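Local coordinates for protein phosphatidylinositol-specific phospholipase C1 (Streptomyces antibioticus, PDB 3H4X) that belongs to the calcium-dependent phosphoinositide phospholipase C family and is built as an alpha/beta barrel of the TIM type, at residues D205-W208 against T209-Y213; A147-R150 against Q151-D155; T298-E302 against A303-A307. One frame throughout, in Å; residues are numbered along the deposited sequence.

Contact 1 (D205-W208 against T209-Y213); sequences DKLW and TDVEY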
ATOM      1  N   ASP A 205      -0.043  16.228 -19.867  1.00 27.83           N
ATOM      2  CA  ASP A 205       1.204  15.814 -19.230  1.00 26.80           C
ATOM      3  C   ASP A 205       1.281  16.165 -17.746  1.00 25.59           C
ATOM      4  O   ASP A 205       2.359  16.456 -17.224  1.00 25.71           O
ATOM      5  CB  ASP A 205       2.407  16.404 -19.973  1.00 27.17           C
ATOM      6  CG  ASP A 205       2.391  17.921 -19.993  1.00 27.99           C
ATOM      7  OD1 ASP A 205       1.435  18.515 -19.451  1.00 28.88           O
ATOM      8  OD2 ASP A 205       3.335  18.518 -20.555  1.00 29.07           O
ATOM      9  N   LYS A 206       0.138  16.134 -17.070  1.00 23.85           N
ATOM     10  CA  LYS A 206       0.097  16.345 -15.627  1.00 22.04           C
ATOM     11  C   LYS A 206       0.973  15.300 -14.944  1.00 20.46           C
ATOM     12  O   LYS A 206       0.925  14.122 -15.293  1.00 20.16           O
ATOM     13  CB  LYS A 206      -1.344  16.252 -15.120  1.00 22.31           C
ATOM     14  CG  LYS A 206      -1.496  16.273 -13.604  1.00 22.88           C
ATOM     15  CD  LYS A 206      -2.963  16.168 -13.202  1.00 24.06           C
ATOM     16  CE  LYS A 206      -3.129  15.790 -11.733  1.00 24.83           C
ATOM     17  NZ  LYS A 206      -2.599  16.823 -10.799  1.00 25.35           N
ATOM     18  N   LEU A 207       1.783  15.733 -13.981  1.00 18.67           N
ATOM     19  CA  LEU A 207       2.652  14.808 -13.258  1.00 16.85           C
ATOM     20  C   LEU A 207       1.835  13.689 -12.636  1.00 14.95           C
ATOM     21  O   LEU A 207       0.757  13.925 -12.094  1.00 14.69           O
ATOM     22  CB  LEU A 207       3.436  15.535 -12.163  1.00 17.53           C
ATOM     23  CG  LEU A 207       4.481  16.551 -12.620  1.00 18.56           C
ATOM     24  CD1 LEU A 207       5.287  17.042 -11.430  1.00 19.96           C
ATOM     25  CD2 LEU A 207       5.391  15.934 -13.663  1.00 19.46           C
ATOM     26  N   TRP A 208       2.348  12.466 -12.717  1.00 12.75           N
ATOM     27  CA  TRP A 208       1.683  11.333 -12.092  1.00 10.97           C
ATOM     28  C   TRP A 208       1.992  11.271 -10.602  1.00  9.66           C
ATOM     29  O   TRP A 208       2.966  11.864 -10.119  1.00  9.41           O
ATOM     30  CB  TRP A 208       2.105  10.025 -12.752  1.00 10.92           C
ATOM     31  CG  TRP A 208       1.512   9.787 -14.108  1.00 11.69           C
ATOM     32  CD1 TRP A 208       0.788  10.667 -14.869  1.00 12.19           C
ATOM     33  CD2 TRP A 208       1.621   8.588 -14.877  1.00 12.27           C
ATOM     34  NE1 TRP A 208       0.430  10.075 -16.059  1.00 12.43           N
ATOM     35  CE2 TRP A 208       0.931   8.800 -16.088  1.00 12.79           C
ATOM     36  CE3 TRP A 208       2.236   7.352 -14.658  1.00 13.48           C
ATOM     37  CZ2 TRP A 208       0.839   7.819 -17.076  1.00 13.56           C
ATOM     38  CZ3 TRP A 208       2.142   6.381 -15.638  1.00 14.30           C
ATOM     39  CH2 TRP A 208       1.450   6.621 -16.832  1.00 14.15           C
ATOM     40  N   THR A 209       1.152  10.525  -9.894  1.00  8.92           N
ATOM     41  CA  THR A 209       1.258  10.316  -8.460  1.00  8.35           C
ATOM     42  C   THR A 209       2.671   9.992  -8.000  1.00  7.84           C
ATOM     43  O   THR A 209       3.122  10.493  -6.969  1.00  7.57           O
ATOM     44  CB  THR A 209       0.334   9.160  -8.054  1.00  8.30           C
ATOM     45  OG1 THR A 209      -1.019   9.525  -8.344  1.00  8.87           O
ATOM     46  CG2 THR A 209       0.475   8.827  -6.573  1.00  9.12           C
ATOM     47  N   ASP A 210       3.362   9.139  -8.752  1.00  7.45           N
ATOM     48  CA  ASP A 210       4.677   8.670  -8.332  1.00  7.72           C
ATOM     49  C   ASP A 210       5.724   9.780  -8.313  1.00  8.12           C
ATOM     50  O   ASP A 210       6.370  10.016  -7.293  1.00  8.18           O
ATOM     51  CB  ASP A 210       5.133   7.420  -9.111  1.00  7.80           C
ATOM     52  CG  ASP A 210       5.110   7.586 -10.632  1.00  7.81           C
ATOM     53  OD1 ASP A 210       4.671   8.628 -11.174  1.00  8.54           O
ATOM     54  OD2 ASP A 210       5.541   6.619 -11.292  1.00  7.85           O
ATOM     55  N   VAL A 211       5.870  10.473  -9.434  1.00  8.71           N
ATOM     56  CA  VAL A 211       6.802  11.585  -9.523  1.00  9.57           C
ATOM     57  C   VAL A 211       6.407  12.713  -8.574  1.00  9.14           C
ATOM     58  O   VAL A 211       7.259  13.334  -7.951  1.00  9.31           O
ATOM     59  CB  VAL A 211       6.902  12.112 -10.975  1.00 10.27           C
ATOM     60  CG1 VAL A 211       7.609  13.467 -11.027  1.00 11.56           C
ATOM     61  CG2 VAL A 211       7.598  11.088 -11.860  1.00 11.52           C
ATOM     62  N   GLU A 212       5.110  12.973  -8.457  1.00  8.74           N
ATOM     63  CA  GLU A 212       4.653  14.054  -7.600  1.00  8.72           C
ATOM     64  C   GLU A 212       4.974  13.772  -6.135  1.00  8.18           C
ATOM     65  O   GLU A 212       5.491  14.638  -5.428  1.00  8.32           O
ATOM     66  CB  GLU A 212       3.158  14.308  -7.785  1.00  9.24           C
ATOM     67  CG  GLU A 212       2.678  15.541  -7.060  1.00 10.93           C
ATOM     68  CD  GLU A 212       1.284  15.971  -7.469  1.00 12.98           C
ATOM     69  OE1 GLU A 212       0.713  15.364  -8.398  1.00 14.59           O
ATOM     70  OE2 GLU A 212       0.765  16.926  -6.857  1.00 14.30           O
ATOM     71  N   TYR A 213       4.667  12.567  -5.665  1.00  7.69           N
ATOM     72  CA  TYR A 213       4.912  12.279  -4.259  1.00  7.43           C
ATOM     73  C   TYR A 213       6.399  12.077  -3.942  1.00  7.35           C
ATOM     74  O   TYR A 213       6.890  12.541  -2.916  1.00  7.70           O
ATOM     75  CB  TYR A 213       4.055  11.115  -3.749  1.00  7.42           C
ATOM     76  CG  TYR A 213       3.992  11.085  -2.239  1.00  6.57           C
ATOM     77  CD1 TYR A 213       3.022  11.803  -1.544  1.00  7.12           C
ATOM     78  CD2 TYR A 213       4.929  10.376  -1.503  1.00  6.92           C
ATOM     79  CE1 TYR A 213       2.977  11.795  -0.155  1.00  7.32           C
ATOM     80  CE2 TYR A 213       4.892  10.359  -0.125  1.00  6.91           C
ATOM     81  CZ  TYR A 213       3.921  11.068   0.545  1.00  6.77           C
ATOM     82  OH  TYR A 213       3.912  11.037   1.919  1.00  7.54           O
TER
HETATM   83  O   HOH W   1      -0.071  16.267 -10.772  1.00 26.85           O
HETATM   84  O   HOH W   2      -0.722  13.230  -9.369  1.00 14.45           O
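Trp-208 is the N-cap residue of helix 209-222, and its carbonyl meets the first turn: Glu-212 N donates to Trp-208 O at 2.9 Å, nearly straight at 163° and almost in line with the C=O bond. This i to i+4 bond opens the helix.

The indole of Trp-208 turns away from the helix. Its CB comes 3.3 Å from Asp-210 OD1, and that oxygen sits at the edge of the indole, near its plane. It is set there by an Asp-210 side chain whose CG lies between the backbone N and the carbonyl carbon (chi1 54°), folded back toward the helix start. From there OD1 also takes the N-H of Val-211, which arrives from above the carboxylate plane; OD2 is held by Tyr-247 OH.

Leu-207 lies one residue further back and points at the helix, its CD2 resting 4.2 Å from Val-211 CG1. Glu-212, which lines an acetyl-group pocket with Pro-142 and His-216, has CG anti to the backbone N (chi1 -172°) and an extended chain that brings OE1 to 4.0 Å from Leu-207 O. Two waters each bridge that gap; both have more acceptors around them than protons to give, so these bonds are probably shared. Lys-206 NZ is hydrogen-bonded to Phe-134 O and stands 4.3 Å from Glu-212 OE1, too far for a salt bridge. Between them, one of the two waters accepts from Lys-206 NZ at 2.6 Å and lies 2.7 Å from Glu-212 OE1.

Contact 2 (A147-R150 against Q151-D155); sequences ALIR and QKLGD. With EOH (ethanol), chain K.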
ATOM      1  N   ALA A 147      -0.990  15.591   5.886  1.00  7.40           N
ATOM      2  CA  ALA A 147      -1.585  16.285   7.024  1.00  7.71           C
ATOM      3  C   ALA A 147      -2.802  15.546   7.567  1.00  7.72           C
ATOM      4  O   ALA A 147      -2.999  15.465   8.781  1.00  7.79           O
ATOM      5  CB  ALA A 147      -1.945  17.717   6.653  1.00  8.21           C
ATOM      6  N   LEU A 148      -3.619  15.012   6.668  1.00  7.87           N
ATOM      7  CA  LEU A 148      -4.808  14.268   7.061  1.00  7.88           C
ATOM      8  C   LEU A 148      -4.429  12.985   7.788  1.00  7.48           C
ATOM      9  O   LEU A 148      -5.010  12.649   8.818  1.00  7.56           O
ATOM     10  CB  LEU A 148      -5.666  13.950   5.837  1.00  8.21           C
ATOM     11  CG  LEU A 148      -6.887  13.065   6.101  1.00  9.15           C
ATOM     12  CD1 LEU A 148      -7.837  13.687   7.119  1.00 10.17           C
ATOM     13  CD2 LEU A 148      -7.606  12.786   4.796  1.00  9.83           C
ATOM     14  N   ILE A 149      -3.459  12.258   7.247  1.00  7.67           N
ATOM     15  CA  ILE A 149      -3.020  11.027   7.886  1.00  8.05           C
ATOM     16  C   ILE A 149      -2.404  11.306   9.259  1.00  8.16           C
ATOM     17  O   ILE A 149      -2.679  10.586  10.220  1.00  8.49           O
ATOM     18  CB  ILE A 149      -2.070  10.223   6.973  1.00  7.94           C
ATOM     19  CG1 ILE A 149      -2.861   9.651   5.790  1.00  8.56           C
ATOM     20  CG2 ILE A 149      -1.383   9.110   7.751  1.00  8.77           C
ATOM     21  CD1 ILE A 149      -2.016   9.002   4.729  1.00  9.32           C
ATOM     22  N   ARG A 150      -1.597  12.360   9.363  1.00  8.10           N
ATOM     23  CA  ARG A 150      -1.037  12.746  10.663  1.00  8.64           C
ATOM     24  C   ARG A 150      -2.150  13.041  11.661  1.00  8.62           C
ATOM     25  O   ARG A 150      -2.091  12.617  12.811  1.00  8.84           O
ATOM     26  CB  ARG A 150      -0.123  13.975  10.550  1.00  9.22           C
ATOM     27  CG  ARG A 150       1.213  13.721   9.868  1.00 10.04           C
ATOM     28  CD  ARG A 150       2.249  14.812  10.173  1.00 11.02           C
ATOM     29  NE  ARG A 150       1.737  16.162   9.946  1.00 11.15           N
ATOM     30  CZ  ARG A 150       1.729  16.778   8.766  1.00 10.41           C
ATOM     31  NH1 ARG A 150       2.208  16.171   7.684  1.00 10.40           N
ATOM     32  NH2 ARG A 150       1.236  18.005   8.666  1.00 11.30           N
ATOM     33  N   GLN A 151      -3.165  13.774  11.218  1.00  8.54           N
ATOM     34  CA  GLN A 151      -4.273  14.149  12.090  1.00  8.88           C
ATOM     35  C   GLN A 151      -5.032  12.926  12.596  1.00  8.64           C
ATOM     36  O   GLN A 151      -5.377  12.839  13.774  1.00  9.04           O
ATOM     37  CB  GLN A 151      -5.223  15.097  11.353  1.00  9.37           C
ATOM     38  CG  GLN A 151      -6.342  15.666  12.215  1.00 11.29           C
ATOM     39  CD  GLN A 151      -7.629  14.874  12.126  1.00 13.24           C
ATOM     40  OE1 GLN A 151      -8.034  14.439  11.048  1.00 14.54           O
ATOM     41  NE2 GLN A 151      -8.296  14.702  13.265  1.00 14.43           N
ATOM     42  N   LYS A 152      -5.290  11.977  11.705  1.00  8.23           N
ATOM     43  CA  LYS A 152      -6.110  10.821  12.054  1.00  8.52           C
ATOM     44  C   LYS A 152      -5.358   9.733  12.812  1.00  8.69           C
ATOM     45  O   LYS A 152      -5.912   9.106  13.715  1.00  8.70           O
ATOM     46  CB  LYS A 152      -6.739  10.219  10.798  1.00  8.70           C
ATOM     47  CG  LYS A 152      -7.780  11.108  10.143  1.00 10.09           C
ATOM     48  CD  LYS A 152      -9.070  11.152  10.940  1.00 12.64           C
ATOM     49  CE  LYS A 152     -10.150  11.898  10.172  1.00 14.29           C
ATOM     50  NZ  LYS A 152     -11.452  11.870  10.886  1.00 16.60           N
ATOM     51  N   LEU A 153      -4.106   9.498  12.431  1.00  8.76           N
ATOM     52  CA  LEU A 153      -3.370   8.326  12.912  1.00  9.55           C
ATOM     53  C   LEU A 153      -2.127   8.647  13.737  1.00 10.30           C
ATOM     54  O   LEU A 153      -1.657   7.810  14.507  1.00 10.59           O
ATOM     55  CB  LEU A 153      -2.969   7.432  11.738  1.00  9.22           C
ATOM     56  CG  LEU A 153      -4.124   6.733  11.029  1.00  9.77           C
ATOM     57  CD1 LEU A 153      -3.609   5.940   9.840  1.00  9.75           C
ATOM     58  CD2 LEU A 153      -4.862   5.827  12.004  1.00 11.75           C
ATOM     59  N   GLY A 154      -1.578   9.842  13.555  1.00 11.13           N
ATOM     60  CA  GLY A 154      -0.423  10.275  14.331  1.00 11.90           C
ATOM     61  C   GLY A 154       0.674   9.234  14.436  1.00 12.26           C
ATOM     62  O   GLY A 154       1.215   8.780  13.425  1.00 12.51           O
ATOM     63  N   ASP A 155       0.993   8.855  15.674  1.00 12.81           N
ATOM     64  CA  ASP A 155       2.142   8.007  15.973  1.00 13.25           C
ATOM     65  C   ASP A 155       2.004   6.566  15.492  1.00 12.38           C
ATOM     66  O   ASP A 155       2.954   5.790  15.579  1.00 12.84           O
ATOM     67  CB  ASP A 155       2.442   8.030  17.482  1.00 14.19           C
ATOM     68  CG  ASP A 155       1.368   7.336  18.313  1.00 16.51           C
ATOM     69  OD1 ASP A 155       0.352   6.878  17.747  1.00 19.38           O
ATOM     70  OD2 ASP A 155       1.544   7.248  19.549  1.00 19.35           O
TER
HETATM   71  C1  EOH K 349     -13.984  11.225   9.472  1.00 29.61           C
HETATM   72  C2  EOH K 349     -14.612  10.798  10.794  1.00 29.71           C
HETATM   73  O   EOH K 349     -13.616  12.586   9.475  1.00 29.68           O
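Across the last turns of helix 142-153, four successive i to i+4 bonds run from Gln-151 N to Ala-147 O, Lys-152 N to Leu-148 O, Leu-153 N to Ile-149 O and Gly-154 N to Arg-150 O. The first three are bent alike, close to 154°. The last is more bent, at 131°, with the donor above the carbonyl plane, as the chain leaves the helix at Gly-154 with positive phi.

Leu-148 CD1 is the meeting point of two side chains. It touches Lys-152 CG at 4.0 Å and Gln-151 OE1 at the same distance, and both neighbours pass it at a slant. Lys-152 CG sits beside its own backbone N (chi1 -68°), which turns it to the preceding turn, 3.4 Å from Leu-148 O. The helix is one of those packed round the outside of the barrel: Leu-148 and Lys-152 lean on Leu-108 of helix 104-117, while Ile-149 and Leu-153 cover Phe-191 on strand 189-195. Those two also meet each other loosely, Ile-149 CG2 to Leu-153 CD1 at 4.4 Å.

Lys-152 runs on toward helix 104-117, where its NZ is hydrogen-bonded to Ser-109 OG and donates to the O atom of an ethanol, probably from the crystallisation liquor, at 2.7 Å. Arg-150 bends at chi3, with Ala-147 CA over one guanidinium face, offset toward the rim, and its NH1 bonds to Gln-228 O.

Contact 3 (T298-E302 against A303-A307); sequences THPTE and AEALA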
ATOM      1  N   THR A 298     -10.777 -15.250  -6.346  1.00 14.22           N
ATOM      2  CA  THR A 298     -11.626 -15.027  -5.182  1.00 15.03           C
ATOM      3  C   THR A 298     -11.803 -16.296  -4.361  1.00 15.47           C
ATOM      4  O   THR A 298     -11.576 -16.297  -3.150  1.00 15.36           O
ATOM      5  CB  THR A 298     -13.008 -14.493  -5.602  1.00 15.08           C
ATOM      6  OG1 THR A 298     -12.842 -13.319  -6.405  1.00 15.92           O
ATOM      7  CG2 THR A 298     -13.857 -14.161  -4.379  1.00 15.42           C
ATOM      8  N   HIS A 299     -12.197 -17.376  -5.032  1.00 16.10           N
ATOM      9  CA  HIS A 299     -12.534 -18.632  -4.364  1.00 17.00           C
ATOM     10  C   HIS A 299     -11.661 -19.813  -4.788  1.00 16.96           C
ATOM     11  O   HIS A 299     -12.189 -20.855  -5.175  1.00 17.22           O
ATOM     12  CB  HIS A 299     -13.994 -19.013  -4.642  1.00 17.56           C
ATOM     13  CG  HIS A 299     -14.999 -18.051  -4.090  1.00 19.09           C
ATOM     14  ND1 HIS A 299     -15.454 -18.115  -2.790  1.00 20.44           N
ATOM     15  CD2 HIS A 299     -15.656 -17.019  -4.668  1.00 20.14           C
ATOM     16  CE1 HIS A 299     -16.339 -17.155  -2.588  1.00 20.61           C
ATOM     17  NE2 HIS A 299     -16.480 -16.476  -3.712  1.00 20.58           N
ATOM     18  N   PRO A 300     -10.329 -19.674  -4.716  1.00 16.88           N
ATOM     19  CA  PRO A 300      -9.526 -20.859  -4.987  1.00 17.01           C
ATOM     20  C   PRO A 300      -9.610 -21.772  -3.776  1.00 17.18           C
ATOM     21  O   PRO A 300     -10.182 -21.382  -2.762  1.00 17.31           O
ATOM     22  CB  PRO A 300      -8.114 -20.291  -5.105  1.00 16.88           C
ATOM     23  CG  PRO A 300      -8.122 -19.143  -4.153  1.00 16.81           C
ATOM     24  CD  PRO A 300      -9.505 -18.539  -4.263  1.00 16.79           C
ATOM     25  N   THR A 301      -9.055 -22.975  -3.864  1.00 17.43           N
ATOM     26  CA  THR A 301      -8.957 -23.807  -2.674  1.00 17.59           C
ATOM     27  C   THR A 301      -7.853 -23.249  -1.782  1.00 17.52           C
ATOM     28  O   THR A 301      -6.942 -22.570  -2.261  1.00 17.23           O
ATOM     29  CB  THR A 301      -8.652 -25.281  -3.007  1.00 17.70           C
ATOM     30  OG1 THR A 301      -7.303 -25.400  -3.474  1.00 17.78           O
ATOM     31  CG2 THR A 301      -9.616 -25.812  -4.068  1.00 18.12           C
ATOM     32  N   GLU A 302      -7.945 -23.518  -0.486  1.00 17.45           N
ATOM     33  CA  GLU A 302      -6.926 -23.084   0.457  1.00 17.45           C
ATOM     34  C   GLU A 302      -5.548 -23.592   0.038  1.00 16.89           C
ATOM     35  O   GLU A 302      -4.556 -22.861   0.100  1.00 16.94           O
ATOM     36  CB  GLU A 302      -7.264 -23.571   1.867  1.00 17.94           C
ATOM     37  CG  GLU A 302      -6.236 -23.201   2.916  1.00 19.64           C
ATOM     38  CD  GLU A 302      -6.613 -23.691   4.302  1.00 21.75           C
ATOM     39  OE1 GLU A 302      -7.300 -24.730   4.402  1.00 22.92           O
ATOM     40  OE2 GLU A 302      -6.221 -23.036   5.290  1.00 23.06           O
ATOM     41  N   ALA A 303      -5.493 -24.852  -0.386  1.00 16.35           N
ATOM     42  CA  ALA A 303      -4.234 -25.464  -0.790  1.00 15.68           C
ATOM     43  C   ALA A 303      -3.628 -24.755  -1.999  1.00 15.09           C
ATOM     44  O   ALA A 303      -2.424 -24.514  -2.048  1.00 15.28           O
ATOM     45  CB  ALA A 303      -4.431 -26.947  -1.079  1.00 15.91           C
ATOM     46  N   GLU A 304      -4.472 -24.438  -2.975  1.00 14.59           N
ATOM     47  CA  GLU A 304      -4.032 -23.711  -4.161  1.00 14.20           C
ATOM     48  C   GLU A 304      -3.436 -22.353  -3.785  1.00 13.74           C
ATOM     49  O   GLU A 304      -2.376 -21.965  -4.281  1.00 13.54           O
ATOM     50  CB  GLU A 304      -5.199 -23.515  -5.131  1.00 14.53           C
ATOM     51  CG  GLU A 304      -5.598 -24.764  -5.902  1.00 15.98           C
ATOM     52  CD  GLU A 304      -6.854 -24.557  -6.723  1.00 17.95           C
ATOM     53  OE1 GLU A 304      -7.588 -23.582  -6.458  1.00 18.96           O
ATOM     54  OE2 GLU A 304      -7.111 -25.373  -7.635  1.00 19.45           O
ATOM     55  N   ALA A 305      -4.120 -21.637  -2.900  1.00 13.24           N
ATOM     56  CA  ALA A 305      -3.705 -20.290  -2.527  1.00 12.93           C
ATOM     57  C   ALA A 305      -2.402 -20.312  -1.737  1.00 12.95           C
ATOM     58  O   ALA A 305      -1.498 -19.508  -1.980  1.00 12.83           O
ATOM     59  CB  ALA A 305      -4.809 -19.599  -1.735  1.00 13.12           C
ATOM     60  N   LEU A 306      -2.300 -21.246  -0.798  1.00 13.20           N
ATOM     61  CA  LEU A 306      -1.093 -21.370   0.002  1.00 13.39           C
ATOM     62  C   LEU A 306       0.113 -21.703  -0.868  1.00 13.22           C
ATOM     63  O   LEU A 306       1.196 -21.147  -0.682  1.00 13.47           O
ATOM     64  CB  LEU A 306      -1.273 -22.429   1.093  1.00 13.75           C
ATOM     65  CG  LEU A 306      -2.154 -22.020   2.274  1.00 14.73           C
ATOM     66  CD1 LEU A 306      -2.384 -23.199   3.206  1.00 15.50           C
ATOM     67  CD2 LEU A 306      -1.531 -20.852   3.025  1.00 15.62           C
ATOM     68  N   ALA A 307      -0.073 -22.618  -1.815  1.00 12.97           N
ATOM     69  CA  ALA A 307       1.001 -22.980  -2.733  1.00 12.67           C
ATOM     70  C   ALA A 307       1.447 -21.763  -3.535  1.00 12.23           C
ATOM     71  O   ALA A 307       2.634 -21.557  -3.771  1.00 12.33           O
ATOM     72  CB  ALA A 307       0.558 -24.101  -3.661  1.00 12.98           C
TER
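Thr-301 and Glu-304 hold each other in a capping box at the start of helix 302-314. Thr-301 OG1 accepts from Glu-304 N at 3.0 Å, and in return Thr-301 N donates to Glu-304 OE1, also at 3.0 Å. With OG1 set between the backbone N and the carbonyl carbon (chi1 71°), the hydroxyl faces the first turn. The returning N-H is nearly straight, 164°, yet meets OE1 from above the carboxylate plane. Glu-304 slants across the threonine, its CG close to OG1.

The regular helical bonds start alongside: Ala-305 N to Thr-301 O at 3.0 Å and Leu-306 N to Glu-302 O at 2.9 Å.

Carbon packing comes from two places. Pro-300 packs on the helix, CG lying 4.1 Å from Ala-305 CB. Further along, Glu-302 and Leu-306 lie side by side and point the same way, Glu-302 CG being 3.9 Å from Leu-306 CD1; Glu-302 OE2 goes on to bond Ser-329 OG.

The cap ends the loop that leads from strand 282-286 into helix 302-314. Glu-302, Ala-305 and Leu-306 all touch Val-330 of the short helix 328-331, and Pro-300 rests on Trp-324.

Overall arrangement
Contacts 1 and 2 are neighbours, their centres 23 Å apart and their nearest atoms about 7 Å, without touching. Strand 189-195 lies between them in sequence, and Tyr-213 and Leu-153 both reach it. Glu-212 of contact 1 lines an acetyl-group pocket together with His-216 and Pro-142, and Pro-142 heads helix 142-153, whose far end is contact 2; thus one helix start and the helix of the other contact meet at that site. Contact 3 is remote: its centre is 36 Å from each of the other two, on the opposite side of the chain's centre. A bound acetate lies about 3 Å from the side chain of Glu-304 there.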